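Local structure of penicillin-binding protein (Bacillus halodurans, 3TG9) at residues H8-D13 against A325-L330; F192-L197 against G229-A234; T201-I206 against W213-Y218. The protein probably binds penicillin and related beta-lactams through an active-site serine, as other members of the beta-lactamase and penicillin-binding protein family do. All blocks are in the same frame, centred on the assembly; numbering follows the deposited sequence.

Interaction 1 (H8-D13 against A325-L330); sequences HTIMED and AAIEAL
Ile10 is the bump on helix 8-13. It fills a hollow on helix 325-330 made by Ala326, Ile327 and Leu330. The floor is Ala326, whose CB meets Ile10 CG2 at 3.6 Å. This methyl is small, so the backbones come nearest here, with 6.8 Å between CA of Ile10 and CA of Ala326. The two branches of Ile10 divide the hollow. CG2 settles on the alanine. CG1 stands beside the backbone N (chi1 -71°) and carries CD1 on to the larger side chains. Ile10 CD1 lies 3.9 Å from both Ile327 CG1 and Leu330 CD2. Ile327 crosses Ile10 at about a right angle and forms one wall. Leu330 meets Ile10 tip to tip. Val323, one turn earlier on the same helix, also touches Ile10, so the isoleucine sits as a knob in a four-residue hole. The two helices are the first and last of the modelled chain. They run nearly antiparallel, at 153°, with axes 10.4 Å apart. They pack against the large antiparallel sheet, as in the serine beta-lactamase and penicillin-binding protein fold, where terminal helices cover one face. Met11 and Ile327 both rest on Ala20 of strand 18-24, while Ile327 and Leu330 reach Met22. No hydrogen bond crosses between the helices. Trp14 also packs on Ala326.

Interaction 2 (F192-L197 against G229-A234); sequences FAFDTL and GAYVTA
Phe192 overlaps the root of Tyr231 obliquely, with CD2 and CE2 nearest to it. Phe192 CD2 is 3.6 Å from Tyr231 CG. The planes are 29° apart but displaced, with centroids 5.2 Å apart, so little of one ring covers the other. Tyr231 CG stands beside the backbone N (chi1 -71°), and from there the ring carries OH to Phe194 and Leu197. Phe194 CE1 approaches Tyr231 OH at 3.4 Å, and Leu197 CD2 lies 4.1 Å from Tyr231 CZ. Both side chains cross the tyrosine at about a right angle. The contact joins the loop before strand 205-207 to strand 231-232. Backbone bonds tie that strand to 51-52, and Gly229 to Ala54, just before a probable SxxK motif. Water 1 donates to Phe192 O and, at 2.7 Å, to Gly229 O. Water 2 donates to Phe192 O and is hydrogen-bonded to Tyr231 OH at 2.9 Å. It lies in the plane of the tyrosine ring, at its edge, and over the centre of a Phe194 face. With no direct hydrogen bond across the segments, the polar part of the join depends on these two bound waters.

Interaction 3 (T201-I206 against W213-Y218); sequences TALGYI and WKTNLY
Ile206 and Lys214 form the hydrogen-bonded pair of a short antiparallel hairpin. Ile206 N donates to Lys214 O at 2.8 Å, almost straight (172°). Lys214 N returns a bond to Ile206 O at 3.0 Å, in the carbonyl plane. Beyond them, Asn216 N reaches Gly204 O at 2.9 Å in a bent, weak bond. Gly204 N donates to water 3, which in turn donates to Asn216 OD1 at 2.6 Å. Gly204 has no side chain, and the amide of Asn216 lies against its CA. Asn216 ND2 bonds to Pro294 O. Tyr205 and Thr215 make the non-hydrogen-bonded pair, with Thr215 CG2 3.5 Å from Tyr205 CE1. Tyr205 turns its edge to the Trp213 face in a T-shaped stack, planes at 86°. Tyr205 OH accepts from the backbone N of Arg39, whose side chain makes a cation-pi contact with Trp213. On the other face, Ile206 CD1 lies 3.8 Å from Lys214 CE, and the extended lysine reaches a salt bridge with Glu116. Thr215 OG1 bonds weakly to Asp195 O of the second subunit. The polar ends therefore tie the hairpin to nearby loops and the dimer partner, while the two Ile206-Lys214 bonds, with the weak one at Gly204, join its strands.

The three contacts are nested along the chain: interaction 3 inside the loop closed by interaction 2, and both inside that of interaction 1. Interaction 1 joins the terminal helices beside the large sheet. Its centre is about 26 Å from that of interaction 2 and 24 Å from that of interaction 3, and it touches neither. Interactions 2 and 3 are neighbours, with centres about 12 Å apart. Tyr231 packs on Thr201, and Phe194 packs against Leu217 and Asn216. Interaction 2 includes strand 231-232, paired with 51-52; interaction 3 is the hairpin 205-207 with 213-215. Both small sheets are separate from the large one. Both contacts touch the second subunit, so this side helps to build the dimer.

Interaction 1 (H8-D13 against A325-L330)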
loop_
_atom_site.group_PDB
_atom_site.type_symbol
_atom_site.label_atom_id
_atom_site.label_comp_id
_atom_site.label_asym_id
_atom_site.label_seq_id
_atom_site.Cartn_x
_atom_site.Cartn_y
_atom_site.Cartn_z
ATOM N N HIS B 8 -17.316 -19.428 17.515
ATOM C CA HIS B 8 -17.935 -19.021 16.255
ATOM C C HIS B 8 -19.154 -18.131 16.490
ATOM O O HIS B 8 -19.335 -17.097 15.825
ATOM C CB HIS B 8 -18.321 -20.247 15.429
ATOM C CG HIS B 8 -17.172 -21.163 15.139
ATOM N ND1 HIS B 8 -16.521 -21.183 13.923
ATOM C CD2 HIS B 8 -16.562 -22.096 15.909
ATOM C CE1 HIS B 8 -15.555 -22.086 13.958
ATOM N NE2 HIS B 8 -15.560 -22.657 15.150
ATOM N N THR B 9 -19.988 -18.545 17.440
ATOM C CA THR B 9 -21.203 -17.821 17.774
ATOM C C THR B 9 -20.856 -16.456 18.335
ATOM O O THR B 9 -21.518 -15.456 18.041
ATOM C CB THR B 9 -22.023 -18.581 18.823
ATOM O OG1 THR B 9 -22.240 -19.926 18.379
ATOM C CG2 THR B 9 -23.357 -17.894 19.046
ATOM N N ILE B 10 -19.812 -16.424 19.155
ATOM C CA ILE B 10 -19.360 -15.175 19.754
ATOM C C ILE B 10 -18.967 -14.176 18.666
ATOM O O ILE B 10 -19.422 -13.027 18.656
ATOM C CB ILE B 10 -18.180 -15.409 20.721
ATOM C CG1 ILE B 10 -18.664 -16.129 21.987
ATOM C CG2 ILE B 10 -17.517 -14.088 21.083
ATOM C CD1 ILE B 10 -17.557 -16.806 22.787
ATOM N N MET B 11 -18.132 -14.626 17.740
ATOM C CA MET B 11 -17.663 -13.763 16.656
ATOM C C MET B 11 -18.769 -13.362 15.685
ATOM O O MET B 11 -18.805 -12.226 15.199
ATOM C CB MET B 11 -16.480 -14.410 15.939
ATOM C CG MET B 11 -15.225 -14.328 16.785
ATOM S SD MET B 11 -13.792 -15.110 16.077
ATOM C CE MET B 11 -13.471 -13.987 14.703
ATOM N N GLU B 12 -19.683 -14.292 15.435
ATOM C CA GLU B 12 -20.824 -14.039 14.566
ATOM C C GLU B 12 -21.717 -12.973 15.175
ATOM O O GLU B 12 -22.207 -12.087 14.477
ATOM C CB GLU B 12 -21.614 -15.330 14.352
ATOM C CG GLU B 12 -22.319 -15.417 13.007
ATOM C CD GLU B 12 -22.248 -16.818 12.414
ATOM O OE1 GLU B 12 -21.778 -17.738 13.123
ATOM O OE2 GLU B 12 -22.651 -17.000 11.241
ATOM N N ASP B 13 -21.915 -13.062 16.487
ATOM C CA ASP B 13 -22.783 -12.131 17.196
ATOM C C ASP B 13 -22.175 -10.736 17.264
ATOM O O ASP B 13 -22.886 -9.726 17.200
ATOM C CB ASP B 13 -23.087 -12.656 18.602
ATOM C CG ASP B 13 -23.984 -13.886 18.583
ATOM O OD1 ASP B 13 -24.926 -13.927 17.759
ATOM O OD2 ASP B 13 -23.748 -14.811 19.391
ATOM N N ALA B 325 -14.181 -10.310 26.115
ATOM C CA ALA B 325 -15.029 -10.386 27.300
ATOM C C ALA B 325 -15.969 -11.593 27.226
ATOM O O ALA B 325 -16.129 -12.323 28.201
ATOM C CB ALA B 325 -15.821 -9.099 27.470
ATOM N N ALA B 326 -16.579 -11.799 26.059
ATOM C CA ALA B 326 -17.480 -12.929 25.844
ATOM C C ALA B 326 -16.792 -14.253 26.116
ATOM O O ALA B 326 -17.416 -15.191 26.612
ATOM C CB ALA B 326 -18.037 -12.912 24.436
ATOM N N ILE B 327 -15.503 -14.318 25.800
ATOM C CA ILE B 327 -14.747 -15.558 25.927
ATOM C C ILE B 327 -14.263 -15.794 27.353
ATOM O O ILE B 327 -14.308 -16.919 27.847
ATOM C CB ILE B 327 -13.513 -15.582 24.999
ATOM C CG1 ILE B 327 -13.927 -15.558 23.522
ATOM C CG2 ILE B 327 -12.653 -16.797 25.294
ATOM C CD1 ILE B 327 -12.738 -15.597 22.544
ATOM N N GLU B 328 -13.776 -14.748 28.013
ATOM C CA GLU B 328 -13.242 -14.932 29.352
ATOM C C GLU B 328 -14.378 -15.240 30.325
ATOM O O GLU B 328 -14.157 -15.827 31.389
ATOM C CB GLU B 328 -12.385 -13.739 29.791
ATOM C CG GLU B 328 -13.093 -12.410 29.818
ATOM C CD GLU B 328 -12.175 -11.296 30.307
ATOM O OE1 GLU B 328 -10.938 -11.420 30.166
ATOM O OE2 GLU B 328 -12.692 -10.293 30.837
ATOM N N ALA B 329 -15.590 -14.851 29.939
ATOM C CA ALA B 329 -16.799 -15.244 30.646
ATOM C C ALA B 329 -16.937 -16.761 30.664
ATOM O O ALA B 329 -17.154 -17.361 31.726
ATOM C CB ALA B 329 -18.018 -14.619 29.978
ATOM N N LEU B 330 -16.810 -17.373 29.487
ATOM C CA LEU B 330 -16.828 -18.830 29.351
ATOM C C LEU B 330 -15.991 -19.516 30.430
ATOM O O LEU B 330 -16.365 -20.568 30.947
ATOM C CB LEU B 330 -16.326 -19.241 27.966
ATOM C CG LEU B 330 -17.353 -19.446 26.846
ATOM C CD1 LEU B 330 -18.453 -18.393 26.861
ATOM C CD2 LEU B 330 -16.644 -19.488 25.500
#

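Interaction 2 (F192-L197 against G229-A234)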
loop_
_atom_site.group_PDB
_atom_site.type_symbol
_atom_site.label_atom_id
_atom_site.label_comp_id
_atom_site.label_asym_id
_atom_site.label_seq_id
_atom_site.Cartn_x
_atom_site.Cartn_y
_atom_site.Cartn_z
ATOM N N PHE B 192 6.390 -8.145 9.119
ATOM C CA PHE B 192 6.185 -8.071 7.681
ATOM C C PHE B 192 5.985 -6.623 7.266
ATOM O O PHE B 192 5.444 -5.818 8.033
ATOM C CB PHE B 192 4.963 -8.891 7.248
ATOM C CG PHE B 192 4.978 -10.313 7.722
ATOM C CD1 PHE B 192 6.170 -11.007 7.828
ATOM C CD2 PHE B 192 3.794 -10.961 8.045
ATOM C CE1 PHE B 192 6.186 -12.319 8.263
ATOM C CE2 PHE B 192 3.801 -12.272 8.484
ATOM C CZ PHE B 192 4.995 -12.953 8.593
ATOM N N ALA B 193 6.422 -6.304 6.051
ATOM C CA ALA B 193 6.245 -4.976 5.482
ATOM C C ALA B 193 5.129 -5.047 4.458
ATOM O O ALA B 193 4.953 -6.070 3.809
ATOM C CB ALA B 193 7.532 -4.496 4.833
ATOM N N PHE B 194 4.378 -3.956 4.321
ATOM C CA PHE B 194 3.201 -3.937 3.464
ATOM C C PHE B 194 3.542 -4.252 2.010
ATOM O O PHE B 194 2.726 -4.827 1.287
ATOM C CB PHE B 194 2.512 -2.566 3.524
ATOM C CG PHE B 194 1.739 -2.313 4.792
ATOM C CD1 PHE B 194 0.764 -3.210 5.224
ATOM C CD2 PHE B 194 1.965 -1.161 5.538
ATOM C CE1 PHE B 194 0.050 -2.972 6.384
ATOM C CE2 PHE B 194 1.249 -0.913 6.692
ATOM C CZ PHE B 194 0.290 -1.818 7.121
ATOM N N ASP B 195 4.737 -3.860 1.571
ATOM C CA ASP B 195 5.081 -3.967 0.151
ATOM C C ASP B 195 5.727 -5.316 -0.139
ATOM O O ASP B 195 6.082 -5.618 -1.278
ATOM C CB ASP B 195 5.964 -2.798 -0.314
ATOM C CG ASP B 195 7.222 -2.645 0.523
ATOM O OD1 ASP B 195 7.212 -3.035 1.709
ATOM O OD2 ASP B 195 8.227 -2.136 -0.003
ATOM N N THR B 196 5.850 -6.134 0.903
ATOM C CA THR B 196 6.360 -7.488 0.750
ATOM C C THR B 196 5.549 -8.463 1.597
ATOM O O THR B 196 6.089 -9.425 2.134
ATOM C CB THR B 196 7.863 -7.592 1.115
ATOM O OG1 THR B 196 8.061 -7.169 2.467
ATOM C CG2 THR B 196 8.711 -6.704 0.200
ATOM N N LEU B 197 4.247 -8.219 1.701
ATOM C CA LEU B 197 3.379 -9.092 2.491
ATOM C C LEU B 197 3.404 -10.538 1.985
ATOM O O LEU B 197 3.166 -10.796 0.805
ATOM C CB LEU B 197 1.937 -8.578 2.496
ATOM C CG LEU B 197 1.517 -7.517 3.513
ATOM C CD1 LEU B 197 0.007 -7.412 3.513
ATOM C CD2 LEU B 197 2.027 -7.844 4.917
ATOM N N GLY B 229 2.887 -3.296 15.653
ATOM C CA GLY B 229 2.772 -3.622 14.247
ATOM C C GLY B 229 3.275 -4.984 13.802
ATOM O O GLY B 229 3.286 -5.253 12.598
ATOM N N ALA B 230 3.697 -5.838 14.735
ATOM C CA ALA B 230 4.133 -7.185 14.360
ATOM C C ALA B 230 2.942 -8.050 13.953
ATOM O O ALA B 230 1.792 -7.721 14.258
ATOM C CB ALA B 230 4.904 -7.842 15.486
ATOM N N TYR B 231 3.224 -9.148 13.251
ATOM C CA TYR B 231 2.187 -10.066 12.783
ATOM C C TYR B 231 2.329 -11.422 13.462
ATOM O O TYR B 231 3.438 -11.907 13.647
ATOM C CB TYR B 231 2.284 -10.277 11.273
ATOM C CG TYR B 231 1.874 -9.088 10.404
ATOM C CD1 TYR B 231 0.618 -9.043 9.804
ATOM C CD2 TYR B 231 2.748 -8.033 10.164
ATOM C CE1 TYR B 231 0.232 -7.974 9.002
ATOM C CE2 TYR B 231 2.368 -6.944 9.346
ATOM C CZ TYR B 231 1.111 -6.930 8.771
ATOM O OH TYR B 231 0.717 -5.884 7.961
ATOM N N VAL B 232 1.207 -12.029 13.831
ATOM C CA VAL B 232 1.210 -13.395 14.329
ATOM C C VAL B 232 -0.084 -14.055 13.905
ATOM O O VAL B 232 -1.008 -13.378 13.449
ATOM C CB VAL B 232 1.276 -13.453 15.876
ATOM C CG1 VAL B 232 2.527 -12.756 16.396
ATOM C CG2 VAL B 232 0.024 -12.847 16.478
ATOM N N THR B 233 -0.135 -15.377 14.052
ATOM C CA THR B 233 -1.383 -16.127 13.997
ATOM C C THR B 233 -1.851 -16.302 15.439
ATOM O O THR B 233 -1.043 -16.207 16.364
ATOM C CB THR B 233 -1.165 -17.528 13.413
ATOM O OG1 THR B 233 -0.229 -18.236 14.233
ATOM C CG2 THR B 233 -0.627 -17.451 11.982
ATOM N N ALA B 234 -3.143 -16.563 15.633
ATOM C CA ALA B 234 -3.700 -16.747 16.975
ATOM C C ALA B 234 -2.906 -17.768 17.775
ATOM O O ALA B 234 -2.591 -17.549 18.953
ATOM C CB ALA B 234 -5.166 -17.165 16.896
HETATM O O HOH W 1 5.303 -5.821 10.935
HETATM O O HOH W 2 3.009 -4.090 7.897
#

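Interaction 3 (T201-I206 against W213-Y218)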
loop_
_atom_site.group_PDB
_atom_site.type_symbol
_atom_site.label_atom_id
_atom_site.label_comp_id
_atom_site.label_asym_id
_atom_site.label_seq_id
_atom_site.Cartn_x
_atom_site.Cartn_y
_atom_site.Cartn_z
ATOM N N THR B 201 -1.776 -13.656 5.021
ATOM C CA THR B 201 -1.680 -12.448 5.818
ATOM C C THR B 201 -2.911 -11.612 5.532
ATOM O O THR B 201 -3.275 -11.409 4.383
ATOM C CB THR B 201 -0.441 -11.621 5.461
ATOM O OG1 THR B 201 0.719 -12.461 5.485
ATOM C CG2 THR B 201 -0.260 -10.491 6.460
ATOM N N ALA B 202 -3.570 -11.143 6.578
ATOM C CA ALA B 202 -4.789 -10.381 6.391
ATOM C C ALA B 202 -4.450 -8.915 6.134
ATOM O O ALA B 202 -3.479 -8.389 6.693
ATOM C CB ALA B 202 -5.700 -10.530 7.619
ATOM N N LEU B 203 -5.236 -8.277 5.268
ATOM C CA LEU B 203 -5.171 -6.838 5.064
ATOM C C LEU B 203 -6.021 -6.174 6.143
ATOM O O LEU B 203 -6.997 -6.764 6.624
ATOM C CB LEU B 203 -5.666 -6.443 3.659
ATOM C CG LEU B 203 -4.669 -6.614 2.498
ATOM C CD1 LEU B 203 -4.157 -8.029 2.447
ATOM C CD2 LEU B 203 -5.272 -6.235 1.147
ATOM N N GLY B 204 -5.644 -4.956 6.524
ATOM C CA GLY B 204 -6.341 -4.232 7.567
ATOM C C GLY B 204 -7.339 -3.264 6.982
ATOM O O GLY B 204 -6.976 -2.403 6.187
ATOM N N TYR B 205 -8.604 -3.416 7.350
ATOM C CA TYR B 205 -9.648 -2.607 6.742
ATOM C C TYR B 205 -10.130 -1.479 7.649
ATOM O O TYR B 205 -10.402 -1.677 8.850
ATOM C CB TYR B 205 -10.800 -3.491 6.254
ATOM C CG TYR B 205 -10.365 -4.406 5.128
ATOM C CD1 TYR B 205 -10.454 -3.994 3.801
ATOM C CD2 TYR B 205 -9.824 -5.656 5.392
ATOM C CE1 TYR B 205 -10.039 -4.816 2.763
ATOM C CE2 TYR B 205 -9.400 -6.486 4.362
ATOM C CZ TYR B 205 -9.510 -6.056 3.046
ATOM O OH TYR B 205 -9.090 -6.872 2.022
ATOM N N ILE B 206 -10.205 -0.293 7.052
ATOM C CA ILE B 206 -10.675 0.909 7.715
ATOM C C ILE B 206 -12.034 1.283 7.149
ATOM O O ILE B 206 -12.182 1.450 5.936
ATOM C CB ILE B 206 -9.739 2.110 7.451
ATOM C CG1 ILE B 206 -8.287 1.780 7.805
ATOM C CG2 ILE B 206 -10.225 3.330 8.211
ATOM C CD1 ILE B 206 -7.302 2.894 7.433
ATOM N N TRP B 213 -14.932 1.666 2.435
ATOM C CA TRP B 213 -13.723 1.170 3.090
ATOM C C TRP B 213 -12.416 1.445 2.349
ATOM O O TRP B 213 -12.406 1.822 1.175
ATOM C CB TRP B 213 -13.831 -0.305 3.497
ATOM C CG TRP B 213 -13.940 -1.372 2.417
ATOM C CD1 TRP B 213 -15.020 -2.177 2.183
ATOM C CD2 TRP B 213 -12.917 -1.810 1.501
ATOM N NE1 TRP B 213 -14.748 -3.061 1.163
ATOM C CE2 TRP B 213 -13.466 -2.860 0.731
ATOM C CE3 TRP B 213 -11.601 -1.407 1.245
ATOM C CZ2 TRP B 213 -12.746 -3.505 -0.283
ATOM C CZ3 TRP B 213 -10.888 -2.051 0.242
ATOM C CH2 TRP B 213 -11.463 -3.085 -0.513
ATOM N N LYS B 214 -11.312 1.278 3.063
ATOM C CA LYS B 214 -9.994 1.314 2.453
ATOM C C LYS B 214 -9.076 0.461 3.302
ATOM O O LYS B 214 -9.405 0.149 4.441
ATOM C CB LYS B 214 -9.472 2.747 2.333
ATOM C CG LYS B 214 -9.043 3.398 3.639
ATOM C CD LYS B 214 -8.587 4.833 3.400
ATOM C CE LYS B 214 -8.038 5.470 4.678
ATOM N NZ LYS B 214 -7.468 6.824 4.409
ATOM N N THR B 215 -7.949 0.041 2.743
ATOM C CA THR B 215 -6.980 -0.720 3.519
ATOM C C THR B 215 -5.998 0.226 4.218
ATOM O O THR B 215 -5.912 1.399 3.875
ATOM C CB THR B 215 -6.253 -1.774 2.662
ATOM O OG1 THR B 215 -5.632 -1.143 1.532
ATOM C CG2 THR B 215 -7.250 -2.808 2.168
ATOM N N ASN B 216 -5.274 -0.285 5.211
ATOM C CA ASN B 216 -4.473 0.566 6.082
ATOM C C ASN B 216 -3.026 0.762 5.622
ATOM O O ASN B 216 -2.177 1.182 6.405
ATOM C CB ASN B 216 -4.508 0.027 7.509
ATOM C CG ASN B 216 -3.959 -1.375 7.613
ATOM O OD1 ASN B 216 -3.600 -1.987 6.611
ATOM N ND2 ASN B 216 -3.889 -1.896 8.835
ATOM N N LEU B 217 -2.767 0.469 4.349
ATOM C CA LEU B 217 -1.423 0.493 3.771
ATOM C C LEU B 217 -0.689 1.806 3.957
ATOM O O LEU B 217 0.534 1.822 4.026
ATOM C CB LEU B 217 -1.491 0.230 2.266
ATOM C CG LEU B 217 -1.530 -1.183 1.715
ATOM C CD1 LEU B 217 -2.633 -2.012 2.317
ATOM C CD2 LEU B 217 -1.704 -1.080 0.197
ATOM N N TYR B 218 -1.432 2.911 3.984
ATOM C CA TYR B 218 -0.818 4.221 4.115
ATOM C C TYR B 218 -1.129 4.856 5.464
ATOM O O TYR B 218 -0.936 6.061 5.640
ATOM C CB TYR B 218 -1.271 5.145 2.975
ATOM C CG TYR B 218 -1.113 4.527 1.611
ATOM C CD1 TYR B 218 0.147 4.331 1.065
ATOM C CD2 TYR B 218 -2.219 4.117 0.873
ATOM C CE1 TYR B 218 0.304 3.753 -0.183
ATOM C CE2 TYR B 218 -2.073 3.538 -0.382
ATOM C CZ TYR B 218 -0.809 3.364 -0.901
ATOM O OH TYR B 218 -0.639 2.808 -2.141
HETATM O O HOH W 3 -3.154 -4.072 5.185
#